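PDB 2HDO: phosphoglycolate phosphatase from Lactobacillus plantarum, which probably hydrolyses 2-phosphoglycolate to glycolate and phosphate, as a member of the haloacid dehalogenase superfamily of phosphatases. Local coordinates for residues 24-29 with 35-40; 30-35 with 68-73; 90-95 with 119-124; 98-103 with 149-154; 188-191 with 196-199. One frame throughout, in Å; residues are numbered along the deposited sequence. Where two conformers were deposited one is given.

Contact 1: 24-29 with 35-40; sequences TVMREV and KPFSPA
Within the helical cap characteristic of this branch of the HAD phosphatases, Phe37, in the loop before helix 39-45, packs back on Met26 and Arg27 of helix 19-31. CG of Phe37 stands anti to the backbone N (chi1 -164°), a setting that directs the ring toward Met26. The ring meets Met26 obliquely, with Phe37 CE2 lying 3.3 Å from Met26 CB. Closer to the backbone, Phe37 CB rests 4.0 Å from Arg27 CB.

The polar half of the contact is a side-on grip of one oxygen. Arg27 NE donates to Phe37 O at 3.1 Å, and Arg27 NH2 to the same Phe37 O at 2.8 Å; the second bond is the straighter (151° against 139°). The oxygen lies in the guanidinium plane, and the two N-H groups together fix the rotation of that plane. Water 1 links the backbones by donating to Arg27 O (2.7 Å) and to Lys35 O (2.6 Å), while water 2 accepts from Phe37 N at 2.8 Å. Ser38 is the N-cap of the next helix, its OG bonded to Gln41 N. Replacing Phe37 by an alanine would probably open a gap beside Met26 and leave the loop to be held mainly by its carbonyl and the waters.

Phe37 is also flanked by Tyr22 and Leu30 of helix 19-31 and by Ala42 and Thr45 of helix 39-45, whereas Met26 reaches on to Tyr71 of helix 64-75.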
# COMPACT_ATOMS: atom_id res chain seq x y z
N THR A 24 -13.35 -10.65 -1.30
CA THR A 24 -14.82 -10.61 -1.23
C THR A 24 -15.36 -9.51 -2.18
O THR A 24 -16.28 -9.71 -2.94
CB THR A 24 -15.24 -10.30 0.23
OG1 THR A 24 -14.83 -11.38 1.08
CG2 THR A 24 -16.74 -10.11 0.38
N VAL A 25 -14.73 -8.36 -2.16
CA VAL A 25 -15.23 -7.22 -2.90
C VAL A 25 -15.01 -7.48 -4.38
O VAL A 25 -15.92 -7.31 -5.18
CB VAL A 25 -14.52 -5.93 -2.48
CG1 VAL A 25 -14.90 -4.80 -3.44
CG2 VAL A 25 -14.84 -5.57 -1.01
N MSE A 26 -13.80 -7.87 -4.75
CA MSE A 26 -13.54 -8.16 -6.19
C MSE A 26 -14.47 -9.22 -6.77
O MSE A 26 -14.93 -9.13 -7.93
CB MSE A 26 -12.10 -8.61 -6.38
CG MSE A 26 -11.11 -7.55 -6.16
SE MSE A 26 -11.10 -6.23 -7.61
CE MSE A 26 -10.26 -7.31 -9.07
N ARG A 27 -14.74 -10.24 -5.99
CA ARG A 27 -15.61 -11.34 -6.46
C ARG A 27 -16.99 -10.77 -6.76
O ARG A 27 -17.65 -11.14 -7.76
CB ARG A 27 -15.66 -12.48 -5.44
CG ARG A 27 -16.46 -13.68 -5.93
CD ARG A 27 -16.34 -14.87 -4.98
NE ARG A 27 -14.98 -15.42 -5.00
CZ ARG A 27 -14.17 -15.54 -3.94
NH1 ARG A 27 -14.56 -15.22 -2.72
NH2 ARG A 27 -12.95 -16.04 -4.12
N GLU A 28 -17.44 -9.88 -5.89
CA GLU A 28 -18.75 -9.27 -6.02
C GLU A 28 -18.82 -8.38 -7.28
O GLU A 28 -19.74 -8.48 -8.06
CB GLU A 28 -19.09 -8.53 -4.71
CG GLU A 28 -20.46 -7.94 -4.66
CD GLU A 28 -20.72 -7.23 -3.33
OE1 GLU A 28 -20.02 -7.58 -2.33
OE2 GLU A 28 -21.57 -6.30 -3.29
N VAL A 29 -17.83 -7.51 -7.47
CA VAL A 29 -17.74 -6.71 -8.70
C VAL A 29 -17.65 -7.58 -9.94
O VAL A 29 -18.34 -7.36 -10.93
CB VAL A 29 -16.59 -5.66 -8.65
CG1 VAL A 29 -16.56 -4.82 -9.93
CG2 VAL A 29 -16.77 -4.80 -7.43
N LYS A 35 -17.83 -12.89 -14.48
CA LYS A 35 -16.57 -13.56 -14.22
C LYS A 35 -16.50 -14.05 -12.78
O LYS A 35 -16.96 -13.37 -11.89
CB LYS A 35 -15.41 -12.62 -14.50
CG LYS A 35 -15.24 -12.28 -15.97
CD LYS A 35 -14.06 -11.32 -16.20
CE LYS A 35 -13.84 -10.99 -17.67
NZ LYS A 35 -13.31 -12.13 -18.43
N PRO A 36 -15.91 -15.24 -12.56
CA PRO A 36 -15.64 -15.71 -11.21
C PRO A 36 -14.34 -15.06 -10.73
O PRO A 36 -13.74 -14.29 -11.45
CB PRO A 36 -15.45 -17.21 -11.39
CG PRO A 36 -14.90 -17.35 -12.75
CD PRO A 36 -15.46 -16.21 -13.58
N PHE A 37 -13.93 -15.38 -9.51
CA PHE A 37 -12.69 -14.88 -8.94
C PHE A 37 -12.16 -15.96 -8.01
O PHE A 37 -12.64 -16.10 -6.90
CB PHE A 37 -12.96 -13.60 -8.17
CG PHE A 37 -11.74 -12.80 -7.87
CD1 PHE A 37 -10.81 -12.51 -8.87
CD2 PHE A 37 -11.53 -12.29 -6.61
CE1 PHE A 37 -9.71 -11.70 -8.58
CE2 PHE A 37 -10.43 -11.49 -6.33
CZ PHE A 37 -9.52 -11.20 -7.32
N SER A 38 -11.19 -16.73 -8.50
CA SER A 38 -10.57 -17.77 -7.71
C SER A 38 -9.59 -17.20 -6.68
O SER A 38 -9.09 -16.07 -6.81
CB SER A 38 -9.81 -18.73 -8.63
OG SER A 38 -8.69 -18.08 -9.25
N PRO A 39 -9.32 -17.97 -5.63
CA PRO A 39 -8.27 -17.67 -4.67
C PRO A 39 -6.91 -17.38 -5.32
O PRO A 39 -6.23 -16.41 -4.92
CB PRO A 39 -8.20 -18.95 -3.84
CG PRO A 39 -9.51 -19.57 -3.99
CD PRO A 39 -10.05 -19.20 -5.29
N ALA A 40 -6.52 -18.19 -6.30
CA ALA A 40 -5.30 -17.95 -7.08
C ALA A 40 -5.32 -16.57 -7.72
O ALA A 40 -4.31 -15.85 -7.68
CB ALA A 40 -5.13 -19.03 -8.16
O HOH W 1 -17.20 -13.32 -9.26
O HOH W 2 -15.66 -16.92 -7.90

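Contact 2: 30-35 with 68-73; sequences LATYGK and QAQYED
Gln70 reaches from helix 64-75 to Thr32 and Tyr33 with an extended side chain, and its amide engages both residues at once. The more closely packed part lies on the tyrosine side. Tyr33 OH donates to Gln70 OE1 at 2.8 Å, nearly along the C=O axis, and Tyr33 CE1 is 3.4 Å from the same Gln70 OE1, which sits at the ring edge. This ring also meets Phe67 and touches Glu63 and His66.

Both partners belong to the cap, where helix 19-31 is terminated by a Schellman motif with Gly34, at positive phi, as its C-prime residue. Lys35 N bonds to Leu30 O at 3.1 Å, and Gly34 N to Ala31 O at 3.1 Å. Leu30 O receives Tyr33 N as well, from the opposite face of its plane. This tight turn presents Thr32 and Tyr33 side by side to the facing helix.

The threonine side is looser and faces solvent. Gln70 NE2 donates to Thr32 OG1 at 3.1 Å in a nearly straight bond (161°), close to the amide plane. With chi1 of 71°, Thr32 OG1 lies between its backbone N and carbonyl carbon, and it also bonds to Val29 O one helical turn back. Because the amide accepts at one end and donates at the other, a flipped Gln70 group would probably lose both bonds as described, Tyr33 OH to OE1 and NE2 to Thr32 OG1.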
# COMPACT_ATOMS: atom_id res chain seq x y z
N LEU A 30 -16.77 -8.58 -9.90
CA LEU A 30 -16.55 -9.41 -11.07
C LEU A 30 -17.79 -10.16 -11.52
O LEU A 30 -17.97 -10.40 -12.70
CB LEU A 30 -15.38 -10.39 -10.82
CG LEU A 30 -14.04 -9.69 -10.98
CD1 LEU A 30 -13.00 -10.41 -10.19
CD2 LEU A 30 -13.63 -9.62 -12.41
N ALA A 31 -18.67 -10.50 -10.59
CA ALA A 31 -19.92 -11.15 -10.95
C ALA A 31 -20.75 -10.29 -11.94
O ALA A 31 -21.40 -10.84 -12.81
CB ALA A 31 -20.72 -11.44 -9.69
N THR A 32 -20.66 -8.96 -11.84
CA THR A 32 -21.42 -8.07 -12.75
C THR A 32 -20.80 -7.97 -14.18
O THR A 32 -21.37 -7.33 -15.07
CB THR A 32 -21.56 -6.65 -12.19
OG1 THR A 32 -20.32 -5.96 -12.23
CG2 THR A 32 -22.08 -6.67 -10.74
N TYR A 33 -19.63 -8.58 -14.35
CA TYR A 33 -18.92 -8.71 -15.63
C TYR A 33 -18.90 -10.17 -16.04
O TYR A 33 -18.17 -10.55 -16.94
CB TYR A 33 -17.49 -8.16 -15.49
CG TYR A 33 -17.50 -6.68 -15.27
CD1 TYR A 33 -17.60 -6.15 -14.00
CD2 TYR A 33 -17.49 -5.80 -16.33
CE1 TYR A 33 -17.68 -4.78 -13.81
CE2 TYR A 33 -17.54 -4.43 -16.14
CZ TYR A 33 -17.64 -3.92 -14.87
OH TYR A 33 -17.71 -2.56 -14.72
N GLY A 34 -19.69 -11.01 -15.38
CA GLY A 34 -19.84 -12.40 -15.74
C GLY A 34 -18.62 -13.24 -15.50
O GLY A 34 -18.39 -14.21 -16.22
N LYS A 35 -17.83 -12.89 -14.48
CA LYS A 35 -16.57 -13.56 -14.22
C LYS A 35 -16.50 -14.05 -12.78
O LYS A 35 -16.96 -13.37 -11.89
CB LYS A 35 -15.41 -12.62 -14.50
CG LYS A 35 -15.24 -12.28 -15.97
CD LYS A 35 -14.06 -11.32 -16.20
CE LYS A 35 -13.84 -10.99 -17.67
NZ LYS A 35 -13.31 -12.13 -18.43
N GLN A 68 -13.84 0.32 -11.37
CA GLN A 68 -13.19 0.90 -10.20
C GLN A 68 -14.18 1.63 -9.29
O GLN A 68 -14.04 1.58 -8.07
CB GLN A 68 -12.02 1.83 -10.58
CG GLN A 68 -10.75 1.08 -10.99
CD GLN A 68 -10.20 0.21 -9.88
OE1 GLN A 68 -10.06 -1.01 -10.04
NE2 GLN A 68 -9.89 0.82 -8.75
N ALA A 69 -15.20 2.25 -9.87
CA ALA A 69 -16.25 2.91 -9.11
C ALA A 69 -17.06 1.88 -8.30
O ALA A 69 -17.35 2.08 -7.13
CB ALA A 69 -17.16 3.68 -10.05
N GLN A 70 -17.42 0.79 -8.93
CA GLN A 70 -18.10 -0.29 -8.24
C GLN A 70 -17.27 -0.81 -7.08
O GLN A 70 -17.78 -1.01 -5.97
CB GLN A 70 -18.41 -1.43 -9.18
CG GLN A 70 -19.42 -1.06 -10.20
CD GLN A 70 -19.57 -2.12 -11.22
OE1 GLN A 70 -18.94 -2.05 -12.27
NE2 GLN A 70 -20.30 -3.18 -10.89
N TYR A 71 -15.98 -1.00 -7.33
CA TYR A 71 -15.10 -1.54 -6.34
C TYR A 71 -15.07 -0.63 -5.16
O TYR A 71 -15.17 -1.10 -4.02
CB TYR A 71 -13.67 -1.73 -6.87
CG TYR A 71 -12.68 -2.13 -5.81
CD1 TYR A 71 -12.46 -3.46 -5.49
CD2 TYR A 71 -11.94 -1.17 -5.13
CE1 TYR A 71 -11.55 -3.84 -4.49
CE2 TYR A 71 -11.01 -1.53 -4.12
CZ TYR A 71 -10.81 -2.88 -3.83
OH TYR A 71 -9.88 -3.26 -2.87
N GLU A 72 -14.91 0.67 -5.41
CA GLU A 72 -14.82 1.60 -4.28
C GLU A 72 -16.13 1.65 -3.48
O GLU A 72 -16.13 1.74 -2.24
CB GLU A 72 -14.42 2.99 -4.77
CG GLU A 72 -13.10 3.01 -5.48
N ASP A 73 -17.24 1.58 -4.19
CA ASP A 73 -18.56 1.60 -3.55
C ASP A 73 -18.79 0.42 -2.63
O ASP A 73 -19.26 0.59 -1.51
CB ASP A 73 -19.64 1.65 -4.62
CG ASP A 73 -19.59 2.96 -5.44
OD1 ASP A 73 -18.86 3.90 -5.04
OD2 ASP A 73 -20.28 3.03 -6.49

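Contact 3: 90-95 with 119-124; sequences SLFEQL and YPFMMR
Phe92 and Phe121 are brought face to face by different first torsions: Phe92 CG lies anti to its carbonyl carbon (chi1 -77°), whereas Phe121 CG sits between its backbone N and carbonyl carbon (chi1 76°). The rings form an offset stack with centroids 4.7 Å apart and planes only 11° from parallel. The overlap is partial: Phe121 CG is 3.9 Å from Phe92 CD2, over a face of each ring. Nearer the main chains the apolar contact continues, Phe92 CB lying 3.8 Å from Phe121 CB.

Further out, Arg124, extended from CG to NE, reaches across to the helix at Phe92 and Glu93. Its NH2 is 3.3 Å from Glu93 OE1 in a salt bridge, the two side chains crossing at about a right angle. One face of the guanidinium lies against Phe92 O, 3.3 Å from Arg124 NE, but the N-H points poorly at that oxygen and makes no hydrogen bond with it.

The contact joins helix 88-94 to the 3-10 segment 120-124, which precedes the edge strand 125-129 of the Rossmann-like core. Phe92 continues inward to Phe9, Leu101 and Met125, and Phe121 touches Met116 of helix 109-116.

The chemistry is thus graded from inside to outside: a buried aromatic pair joins the helix to the 3-10 segment, while the long, exposed salt bridge over its outer margin is likely to contribute less.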
# COMPACT_ATOMS: atom_id res chain seq x y z
N SER A 90 1.93 -1.49 18.12
CA SER A 90 3.11 -1.43 18.99
C SER A 90 4.26 -0.75 18.30
O SER A 90 5.06 -0.05 18.91
CB SER A 90 3.56 -2.83 19.37
OG SER A 90 2.54 -3.53 20.04
N LEU A 91 4.37 -0.99 17.00
CA LEU A 91 5.43 -0.38 16.23
C LEU A 91 5.32 1.13 16.29
O LEU A 91 6.29 1.82 16.52
CB LEU A 91 5.39 -0.86 14.79
CG LEU A 91 6.30 -0.13 13.79
CD1 LEU A 91 7.75 -0.42 14.11
CD2 LEU A 91 5.92 -0.49 12.37
N PHE A 92 4.12 1.65 16.04
CA PHE A 92 3.92 3.08 15.99
C PHE A 92 4.05 3.76 17.39
O PHE A 92 4.43 4.93 17.48
CB PHE A 92 2.62 3.40 15.23
CG PHE A 92 2.76 3.27 13.75
CD1 PHE A 92 3.46 4.21 13.05
CD2 PHE A 92 2.20 2.21 13.06
CE1 PHE A 92 3.66 4.11 11.70
CE2 PHE A 92 2.37 2.10 11.67
CZ PHE A 92 3.09 3.04 10.99
N GLU A 93 3.86 2.98 18.45
CA GLU A 93 4.15 3.46 19.82
C GLU A 93 5.65 3.61 20.07
O GLU A 93 6.05 4.40 20.93
CB GLU A 93 3.60 2.51 20.89
CG GLU A 93 2.16 2.05 20.74
CD GLU A 93 1.16 3.08 21.14
OE1 GLU A 93 1.55 4.25 21.27
OE2 GLU A 93 -0.03 2.70 21.33
N GLN A 94 6.47 2.82 19.39
CA GLN A 94 7.90 2.75 19.71
C GLN A 94 8.80 3.50 18.72
O GLN A 94 9.93 3.83 19.05
CB GLN A 94 8.35 1.29 19.75
CG GLN A 94 7.68 0.38 20.80
CD GLN A 94 7.89 0.84 22.22
OE1 GLN A 94 8.98 1.31 22.59
NE2 GLN A 94 6.85 0.69 23.04
N LEU A 95 8.32 3.77 17.50
CA LEU A 95 9.18 4.46 16.51
C LEU A 95 9.62 5.84 17.07
O LEU A 95 8.80 6.52 17.70
CB LEU A 95 8.44 4.63 15.19
CG LEU A 95 8.39 3.37 14.29
CD1 LEU A 95 7.38 3.52 13.16
CD2 LEU A 95 9.75 3.08 13.67
N TYR A 119 -7.92 5.09 13.05
CA TYR A 119 -6.76 4.52 13.73
C TYR A 119 -5.91 5.61 14.37
O TYR A 119 -5.46 6.54 13.69
CB TYR A 119 -5.85 3.73 12.79
CG TYR A 119 -6.47 2.45 12.30
CD1 TYR A 119 -6.73 1.41 13.17
CD2 TYR A 119 -6.79 2.27 10.95
CE1 TYR A 119 -7.32 0.26 12.74
CE2 TYR A 119 -7.38 1.07 10.51
CZ TYR A 119 -7.64 0.09 11.42
OH TYR A 119 -8.21 -1.08 11.01
N PRO A 120 -5.69 5.51 15.68
CA PRO A 120 -4.92 6.55 16.36
C PRO A 120 -3.52 6.79 15.76
O PRO A 120 -3.03 7.92 15.79
CB PRO A 120 -4.82 6.05 17.81
CG PRO A 120 -5.93 5.05 17.97
CD PRO A 120 -6.21 4.49 16.62
N PHE A 121 -2.88 5.75 15.22
CA PHE A 121 -1.53 5.96 14.68
C PHE A 121 -1.54 6.91 13.51
O PHE A 121 -0.54 7.54 13.21
CB PHE A 121 -0.81 4.64 14.32
CG PHE A 121 -1.28 4.00 13.04
CD1 PHE A 121 -0.77 4.43 11.81
CD2 PHE A 121 -2.20 2.99 13.05
CE1 PHE A 121 -1.21 3.86 10.63
CE2 PHE A 121 -2.62 2.41 11.90
CZ PHE A 121 -2.13 2.85 10.67
N MSE A 122 -2.69 7.08 12.84
CA MSE A 122 -2.73 8.09 11.78
C MSE A 122 -2.42 9.53 12.23
O MSE A 122 -1.99 10.35 11.40
CB MSE A 122 -4.08 8.02 11.05
CG MSE A 122 -4.34 6.69 10.41
SE MSE A 122 -3.22 6.43 8.81
CE MSE A 122 -4.10 7.74 7.66
N MSE A 123 -2.62 9.84 13.52
CA MSE A 123 -2.24 11.14 14.07
C MSE A 123 -0.73 11.38 14.05
O MSE A 123 -0.29 12.51 14.24
CB MSE A 123 -2.74 11.29 15.50
CG MSE A 123 -4.26 11.25 15.63
SE MSE A 123 -5.06 12.97 16.12
CE MSE A 123 -4.30 13.10 17.92
N ARG A 124 0.06 10.32 13.84
CA ARG A 124 1.53 10.44 13.76
C ARG A 124 2.04 10.65 12.34
O ARG A 124 3.25 10.82 12.13
CB ARG A 124 2.21 9.20 14.31
CG ARG A 124 1.86 8.90 15.74
CD ARG A 124 2.78 7.83 16.31
NE ARG A 124 2.20 7.30 17.55
CZ ARG A 124 2.43 7.78 18.78
NH1 ARG A 124 3.28 8.79 18.99
NH2 ARG A 124 1.82 7.21 19.81

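Contact 4: 98-103 with 149-154; sequences ELRLGI and EKVNVA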
# COMPACT_ATOMS: atom_id res chain seq x y z
N GLU A 98 11.38 11.64 16.41
CA GLU A 98 12.15 12.42 15.44
C GLU A 98 11.86 12.04 13.96
O GLU A 98 12.08 12.85 13.07
CB GLU A 98 13.64 12.27 15.73
CG GLU A 98 14.06 12.80 17.13
CD GLU A 98 13.85 11.81 18.31
OE1 GLU A 98 13.35 10.66 18.11
OE2 GLU A 98 14.20 12.20 19.45
N LEU A 99 11.37 10.82 13.70
CA LEU A 99 11.07 10.42 12.34
C LEU A 99 9.94 11.21 11.71
O LEU A 99 8.99 11.62 12.39
CB LEU A 99 10.67 8.96 12.29
CG LEU A 99 11.80 7.99 12.46
CD1 LEU A 99 11.26 6.61 12.69
CD2 LEU A 99 12.75 8.05 11.23
N ARG A 100 10.04 11.45 10.41
CA ARG A 100 8.88 11.85 9.64
C ARG A 100 8.23 10.61 9.09
O ARG A 100 8.85 9.85 8.34
CB ARG A 100 9.21 12.84 8.51
CG ARG A 100 10.19 13.93 8.82
CD ARG A 100 9.93 14.81 10.01
NE ARG A 100 8.56 15.30 10.16
CZ ARG A 100 8.03 16.39 9.60
NH1 ARG A 100 8.72 17.14 8.74
NH2 ARG A 100 6.78 16.73 9.90
N LEU A 101 6.98 10.38 9.49
CA LEU A 101 6.26 9.19 9.07
C LEU A 101 5.21 9.60 8.04
O LEU A 101 4.60 10.68 8.13
CB LEU A 101 5.56 8.50 10.26
CG LEU A 101 6.44 8.06 11.45
CD1 LEU A 101 5.58 7.37 12.46
CD2 LEU A 101 7.56 7.14 10.99
N GLY A 102 4.99 8.76 7.05
CA GLY A 102 3.89 8.99 6.15
C GLY A 102 3.40 7.74 5.41
O GLY A 102 3.94 6.62 5.55
N ILE A 103 2.40 7.99 4.60
CA ILE A 103 1.72 6.99 3.82
C ILE A 103 1.75 7.40 2.33
O ILE A 103 1.51 8.54 1.97
CB ILE A 103 0.27 6.82 4.30
CG1 ILE A 103 0.30 6.06 5.64
CG2 ILE A 103 -0.57 6.06 3.25
CD1 ILE A 103 -1.01 5.82 6.23
N GLU A 149 9.07 15.36 -0.49
CA GLU A 149 9.19 16.80 -0.60
C GLU A 149 8.35 17.51 0.48
O GLU A 149 8.79 18.49 1.06
CB GLU A 149 8.74 17.26 -1.98
CG GLU A 149 9.24 18.63 -2.34
N LYS A 150 7.16 16.99 0.75
CA LYS A 150 6.25 17.58 1.74
C LYS A 150 6.78 17.50 3.18
O LYS A 150 6.43 18.34 4.00
CB LYS A 150 4.83 16.97 1.65
CG LYS A 150 4.05 17.41 0.44
CD LYS A 150 2.72 16.68 0.34
N VAL A 151 7.60 16.49 3.50
CA VAL A 151 8.24 16.39 4.83
C VAL A 151 9.71 16.84 4.82
O VAL A 151 10.39 16.71 5.83
CB VAL A 151 8.07 15.00 5.44
CG1 VAL A 151 6.59 14.69 5.60
CG2 VAL A 151 8.76 13.93 4.61
N ASN A 152 10.14 17.46 3.71
CA ASN A 152 11.50 17.97 3.58
C ASN A 152 12.56 16.93 3.94
O ASN A 152 13.44 17.20 4.76
CB ASN A 152 11.69 19.21 4.45
CG ASN A 152 10.75 20.34 4.08
OD1 ASN A 152 9.95 20.78 4.90
ND2 ASN A 152 10.84 20.80 2.83
N VAL A 153 12.47 15.76 3.33
CA VAL A 153 13.46 14.72 3.50
C VAL A 153 13.90 14.27 2.12
O VAL A 153 13.09 14.02 1.25
CB VAL A 153 12.93 13.52 4.34
CG1 VAL A 153 13.96 12.39 4.34
CG2 VAL A 153 12.63 14.01 5.74
N ALA A 154 15.20 14.20 1.94
CA ALA A 154 15.78 13.77 0.68
C ALA A 154 15.62 12.25 0.47
O ALA A 154 15.62 11.48 1.44
CB ALA A 154 17.24 14.13 0.69
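Arg100, at the start of strand 100-104, lies against Val151 and Val153 just beyond helix 142-150, in the three-layered Rossmann-like core of the HAD fold. That helix belongs to the crossover from edge strand 125-129 to strand 158-162, which passes over the intervening strands 100-104 and 6-9. The contact marks where the end of the crossover helix comes down on the sheet.

Arg100 has the largest share of the buried surface. Its chain is bent at chi2 (-54°) and chi3 (-45°), a fold that carries the guanidinium back over the valine instead of out along the strand. Arg100 CB is 3.9 Å from Val151 CB, and farther along, Arg100 NH1 is 4.0 Å from Val151 CB, which sits over one face of the guanidinium. The two side chains run antiparallel alongside each other, so the methine of the valine meets both the root and the head of the arginine. Arg100 NH1 also comes within 3.4 Å of Val151 O.

Val151, buried like Val153, reaches past the arginine to Met8 and Ala126 on the strands flanking 100-104. After it the chain turns through a Schellman motif whose C-prime residue is Asn152, at positive phi; Asn152 N bonds to Glu149 O at 3.1 Å. The turn points Val153 back at the sheet, where it touches Ala6 and Gln5 as well. On the arginine it finds the aliphatic stem alone: Val153 CG2 lies 3.9 Å from Arg100 CG.

Contact 5: 188-191 with 196-199; sequences NADH and HRFQ
Asp190 OD1 is gripped by both terminal nitrogens of Arg197, in an end-on salt bridge that converges on one oxygen. Arg197 NH1 donates to Asp190 OD1 at 2.8 Å (143°), and Arg197 NH2 to the same Asp190 OD1 at 2.9 Å (138°). The oxygen lies close to the guanidinium plane, but the carboxylate is turned: NH2 meets OD1 on its syn side, whereas NH1 comes from above the carboxylate plane. Asp190 CG stands anti to its backbone N (chi1 -161°), and this swings the carboxylate toward the strand. Arg197 was modelled in two conformers, so the grip described is that of one of them.

The bridge spans the loop before strand 196-198, the edge strand of the parallel sheet, which bonds through its backbone to strand 177-181. Both side chains rest on Leu180 of that neighbouring strand. With an alanine here in place of Asp190, the guanidinium would probably lose its charged mate and be freer to turn.

The charges thus pair through OD1, on which both N-H groups converge; with bonds this bent, and at the protein surface, the bridge is likely to make a modest contribution.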
# COMPACT_ATOMS: atom_id res chain seq x y z
N ASN A 188 6.00 -12.43 -5.34
CA ASN A 188 6.92 -11.75 -6.27
C ASN A 188 7.84 -10.71 -5.65
O ASN A 188 9.03 -10.63 -5.95
CB ASN A 188 6.14 -11.15 -7.42
CG ASN A 188 5.48 -12.21 -8.28
OD1 ASN A 188 4.30 -12.17 -8.56
ND2 ASN A 188 6.26 -13.15 -8.71
N ALA A 189 7.27 -9.91 -4.76
CA ALA A 189 8.02 -8.87 -4.04
C ALA A 189 9.22 -9.45 -3.28
O ALA A 189 10.26 -8.80 -3.17
CB ALA A 189 7.12 -8.19 -3.09
N ASP A 190 9.06 -10.66 -2.76
CA ASP A 190 10.08 -11.36 -2.01
C ASP A 190 11.39 -11.67 -2.74
O ASP A 190 12.43 -11.82 -2.10
CB ASP A 190 9.47 -12.67 -1.50
CG ASP A 190 10.24 -13.30 -0.33
OD1 ASP A 190 10.58 -12.56 0.63
OD2 ASP A 190 10.43 -14.55 -0.35
N HIS A 191 11.36 -11.69 -4.07
CA HIS A 191 12.52 -12.13 -4.85
C HIS A 191 13.39 -10.98 -5.27
O HIS A 191 14.44 -11.22 -5.84
CB HIS A 191 12.06 -12.83 -6.12
CG HIS A 191 11.34 -14.10 -5.86
ND1 HIS A 191 11.97 -15.18 -5.27
CD2 HIS A 191 10.08 -14.50 -6.13
CE1 HIS A 191 11.12 -16.18 -5.17
NE2 HIS A 191 9.96 -15.79 -5.67
N HIS A 196 16.35 -3.60 3.03
CA HIS A 196 16.04 -4.23 4.30
C HIS A 196 14.86 -5.16 4.10
O HIS A 196 13.94 -4.90 3.33
CB HIS A 196 15.70 -3.18 5.37
CG HIS A 196 16.82 -2.23 5.65
ND1 HIS A 196 17.94 -2.60 6.37
CD2 HIS A 196 17.01 -0.94 5.29
CE1 HIS A 196 18.77 -1.57 6.44
NE2 HIS A 196 18.24 -0.55 5.79
N ARG A 197 14.89 -6.24 4.85
CA ARG A 197 13.82 -7.19 4.88
C ARG A 197 13.37 -7.33 6.33
O ARG A 197 14.17 -7.55 7.25
CB ARG A 197 14.26 -8.52 4.28
CG ARG A 197 14.74 -8.40 2.84
CD ARG A 197 15.13 -9.77 2.22
NE ARG A 197 14.29 -10.85 2.71
CZ ARG A 197 13.30 -11.46 2.05
NH1 ARG A 197 13.00 -11.18 0.78
NH2 ARG A 197 12.62 -12.41 2.68
N PHE A 198 12.08 -7.17 6.54
CA PHE A 198 11.50 -7.22 7.88
C PHE A 198 10.54 -8.38 7.99
O PHE A 198 9.50 -8.37 7.37
CB PHE A 198 10.76 -5.93 8.19
CG PHE A 198 11.57 -4.69 8.00
CD1 PHE A 198 12.69 -4.50 8.78
CD2 PHE A 198 11.23 -3.72 7.07
CE1 PHE A 198 13.47 -3.36 8.62
CE2 PHE A 198 11.98 -2.58 6.93
CZ PHE A 198 13.09 -2.39 7.70
N GLN A 199 10.91 -9.38 8.79
CA GLN A 199 10.13 -10.59 8.97
C GLN A 199 8.82 -10.27 9.67
O GLN A 199 7.80 -10.84 9.36
CB GLN A 199 10.90 -11.65 9.78
CG GLN A 199 12.01 -12.32 8.99
CD GLN A 199 11.52 -13.09 7.75
OE1 GLN A 199 10.55 -13.87 7.82
NE2 GLN A 199 12.20 -12.89 6.62

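Overall arrangement
The five contacts divide between the two parts of the HAD architecture. Contacts 1 and 2 lie in the helical cap, with centres 9 Å apart; they share Lys35 and helix 19-31, and Phe37 CD1 of one packs 3.3 Å from Leu30 CD1 of the other. Contacts 3 and 4 meet across strand 100-104 in the core, 15 Å apart between centres, joined by Phe92 and Met122 against Leu101 and Ile103. Contact 5 ties down the other edge of that sheet, about 23 Å between centres from each. Cap and core contacts are far apart, contacts 1 and 3 by 33 Å between centres. Phe92 of contact 3 lies near the probable catalytic DxDx(T/V) motif without touching it.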